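Local coordinates for uncharacterized protein RPA4178 (Rhodopseudomonas palustris, PDB 3LAG), which is of unknown function but binds nickel through three histidines of a cupin domain, and calcium at a separate site, at residues H33-D38 / V75-R80. Sequence-based numbering, arbitrary orientation.
With NI (nickel (II) ion), chain F; CA (calcium ion), chain D.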
loop_
_atom_site.group_PDB
_atom_site.type_symbol
_atom_site.label_atom_id
_atom_site.label_comp_id
_atom_site.label_asym_id
_atom_site.label_seq_id
_atom_site.Cartn_x
_atom_site.Cartn_y
_atom_site.Cartn_z
ATOM N N HIS B 33 17.960 11.081 4.002
ATOM C CA HIS B 33 16.945 11.489 4.948
ATOM C C HIS B 33 16.921 10.465 6.061
ATOM O O HIS B 33 17.451 9.366 5.913
ATOM C CB HIS B 33 15.578 11.598 4.263
ATOM C CG HIS B 33 15.150 10.341 3.574
ATOM N ND1 HIS B 33 15.538 10.025 2.290
ATOM C CD2 HIS B 33 14.386 9.309 4.001
ATOM C CE1 HIS B 33 15.018 8.861 1.949
ATOM N NE2 HIS B 33 14.314 8.408 2.968
ATOM N N THR B 34 16.318 10.838 7.176
ATOM C CA THR B 34 16.114 9.905 8.265
ATOM C C THR B 34 14.627 9.669 8.451
ATOM O O THR B 34 13.794 10.503 8.102
ATOM C CB THR B 34 16.727 10.411 9.578
ATOM O OG1 THR B 34 15.964 11.522 10.067
ATOM C CG2 THR B 34 18.171 10.835 9.355
ATOM N N HIS B 35 14.316 8.504 8.997
ATOM C CA HIS B 35 12.950 8.092 9.245
ATOM C C HIS B 35 12.629 8.206 10.713
ATOM O O HIS B 35 13.255 7.545 11.542
ATOM C CB HIS B 35 12.764 6.678 8.732
ATOM C CG HIS B 35 12.576 6.631 7.259
ATOM N ND1 HIS B 35 11.346 6.834 6.675
ATOM C CD2 HIS B 35 13.453 6.462 6.244
ATOM C CE1 HIS B 35 11.465 6.769 5.363
ATOM N NE2 HIS B 35 12.735 6.553 5.074
ATOM N N GLY B 36 11.657 9.049 11.040
ATOM C CA GLY B 36 11.256 9.219 12.419
ATOM C C GLY B 36 10.048 8.392 12.807
ATOM O O GLY B 36 9.644 8.420 13.969
HETATM N N MSE B 37 9.486 7.665 11.835
HETATM C CA MSE B 37 8.300 6.843 12.048
HETATM C C MSE B 37 8.520 5.456 11.468
HETATM O O MSE B 37 9.107 5.313 10.393
HETATM C CB MSE B 37 7.071 7.475 11.382
HETATM C CG MSE B 37 6.572 8.738 12.050
HETATM SE SE MSE B 37 5.157 9.564 11.087
HETATM C CE MSE B 37 6.242 10.606 9.856
ATOM N N ASP B 38 8.054 4.433 12.181
ATOM C CA ASP B 38 7.954 3.101 11.596
ATOM C C ASP B 38 7.112 3.207 10.335
ATOM O O ASP B 38 6.204 4.048 10.241
ATOM C CB ASP B 38 7.271 2.129 12.556
ATOM C CG ASP B 38 8.091 1.846 13.803
ATOM O OD1 ASP B 38 9.296 2.178 13.884
ATOM O OD2 ASP B 38 7.510 1.256 14.715
ATOM N N VAL B 75 15.911 4.300 10.392
ATOM C CA VAL B 75 16.528 4.128 9.085
ATOM C C VAL B 75 17.034 5.476 8.589
ATOM O O VAL B 75 16.321 6.476 8.666
ATOM C CB VAL B 75 15.538 3.524 8.062
ATOM C CG1 VAL B 75 16.076 3.636 6.635
ATOM C CG2 VAL B 75 15.245 2.070 8.413
ATOM N N GLN B 76 18.273 5.483 8.098
ATOM C CA GLN B 76 18.907 6.670 7.523
ATOM C C GLN B 76 19.483 6.262 6.184
ATOM O O GLN B 76 20.321 5.362 6.113
ATOM C CB GLN B 76 20.064 7.172 8.402
ATOM C CG GLN B 76 19.711 7.505 9.832
ATOM C CD GLN B 76 20.883 8.126 10.580
ATOM O OE1 GLN B 76 20.762 9.205 11.160
ATOM N NE2 GLN B 76 22.027 7.451 10.560
ATOM N N HIS B 77 19.054 6.911 5.109
ATOM C CA HIS B 77 19.511 6.486 3.794
ATOM C C HIS B 77 19.243 7.535 2.723
ATOM O O HIS B 77 18.414 8.432 2.909
ATOM C CB HIS B 77 18.901 5.112 3.400
ATOM C CG HIS B 77 17.402 5.094 3.305
ATOM N ND1 HIS B 77 16.683 3.919 3.219
ATOM C CD2 HIS B 77 16.487 6.092 3.278
ATOM C CE1 HIS B 77 15.396 4.194 3.142
ATOM N NE2 HIS B 77 15.248 5.505 3.163
ATOM N N ASP B 78 19.947 7.398 1.606
ATOM C CA ASP B 78 19.541 8.037 0.353
ATOM C C ASP B 78 19.047 6.914 -0.539
ATOM O O ASP B 78 19.646 5.849 -0.561
ATOM C CB ASP B 78 20.744 8.720 -0.302
ATOM C CG ASP B 78 20.388 9.482 -1.575
ATOM O OD1 ASP B 78 19.199 9.789 -1.812
ATOM O OD2 ASP B 78 21.346 9.807 -2.306
ATOM N N VAL B 79 17.956 7.131 -1.258
ATOM C CA VAL B 79 17.458 6.124 -2.173
ATOM C C VAL B 79 17.532 6.685 -3.586
ATOM O O VAL B 79 17.133 7.822 -3.836
ATOM C CB VAL B 79 16.049 5.695 -1.781
ATOM C CG1 VAL B 79 15.368 4.971 -2.917
ATOM C CG2 VAL B 79 16.124 4.838 -0.511
ATOM N N ARG B 80 18.078 5.887 -4.493
ATOM C CA ARG B 80 18.343 6.346 -5.845
ATOM C C ARG B 80 17.882 5.352 -6.882
ATOM O O ARG B 80 17.731 4.162 -6.599
ATOM C CB ARG B 80 19.838 6.566 -6.031
ATOM C CG ARG B 80 20.455 7.386 -4.921
ATOM C CD ARG B 80 21.935 7.593 -5.137
ATOM N NE ARG B 80 22.229 8.456 -6.275
ATOM C CZ ARG B 80 22.417 9.773 -6.199
ATOM N NH1 ARG B 80 22.698 10.470 -7.292
ATOM N NH2 ARG B 80 22.325 10.398 -5.036
HETATM NI NI NI F . 13.398 6.544 3.059
HETATM CA CA CA D . 6.729 0.737 16.928
HETATM O O HOH W 1 9.022 0.396 17.654
HETATM O O HOH W 2 7.688 -1.209 15.440
HETATM O O HOH W 3 11.434 7.689 2.465
#
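H33 of strand 28-34, H35 from the loop just after it, and H77 of strand 76-80 form the three-histidine metal centre of a cupin beta-barrel, built across two neighbouring antiparallel strands. Backbone hydrogen bonds set the two strands in register. H33 and H77 are a hydrogen-bonded pair joined in both directions, H33 N to H77 O at 2.9 Å and H77 N to H33 O at 3.0 Å; just beyond the strand end, H35 N reaches V75 O, also at 2.9 Å. The side chains of H33 and H77 therefore rise from the same face of the sheet, and H35 leans in beside them.

Histidine suits all three places because its NE2 can give a lone pair to a metal, and each NE2 lies 2.1 Å from the nickel. Both strand histidines hold CG between the backbone N and the carbonyl carbon (chi1 56° for H33, 61° for H77), which turns the NE2 edge of each ring toward the ion. The rings of H35 and H77 are nearly perpendicular (86°). ND1 of H33 hydrogen-bonds to G31 O, which helps hold the ring's rotation and leaves NE2 for the metal.

Valines sandwich the H77 ring: V79 CG2 lies over its centre, and V75 CG1 covers the opposite face toward the rim. On the other side of the sheet, the exposed T34 and Q76 pack their aliphatic parts side by side. D38 serves a different metal, its OD2 binding calcium together with D15 and E16 of the second subunit. Two further atoms and a water complete the nickel's six ligands, the water oxygen 2.4 Å from the nickel and nearly opposite H77 NE2.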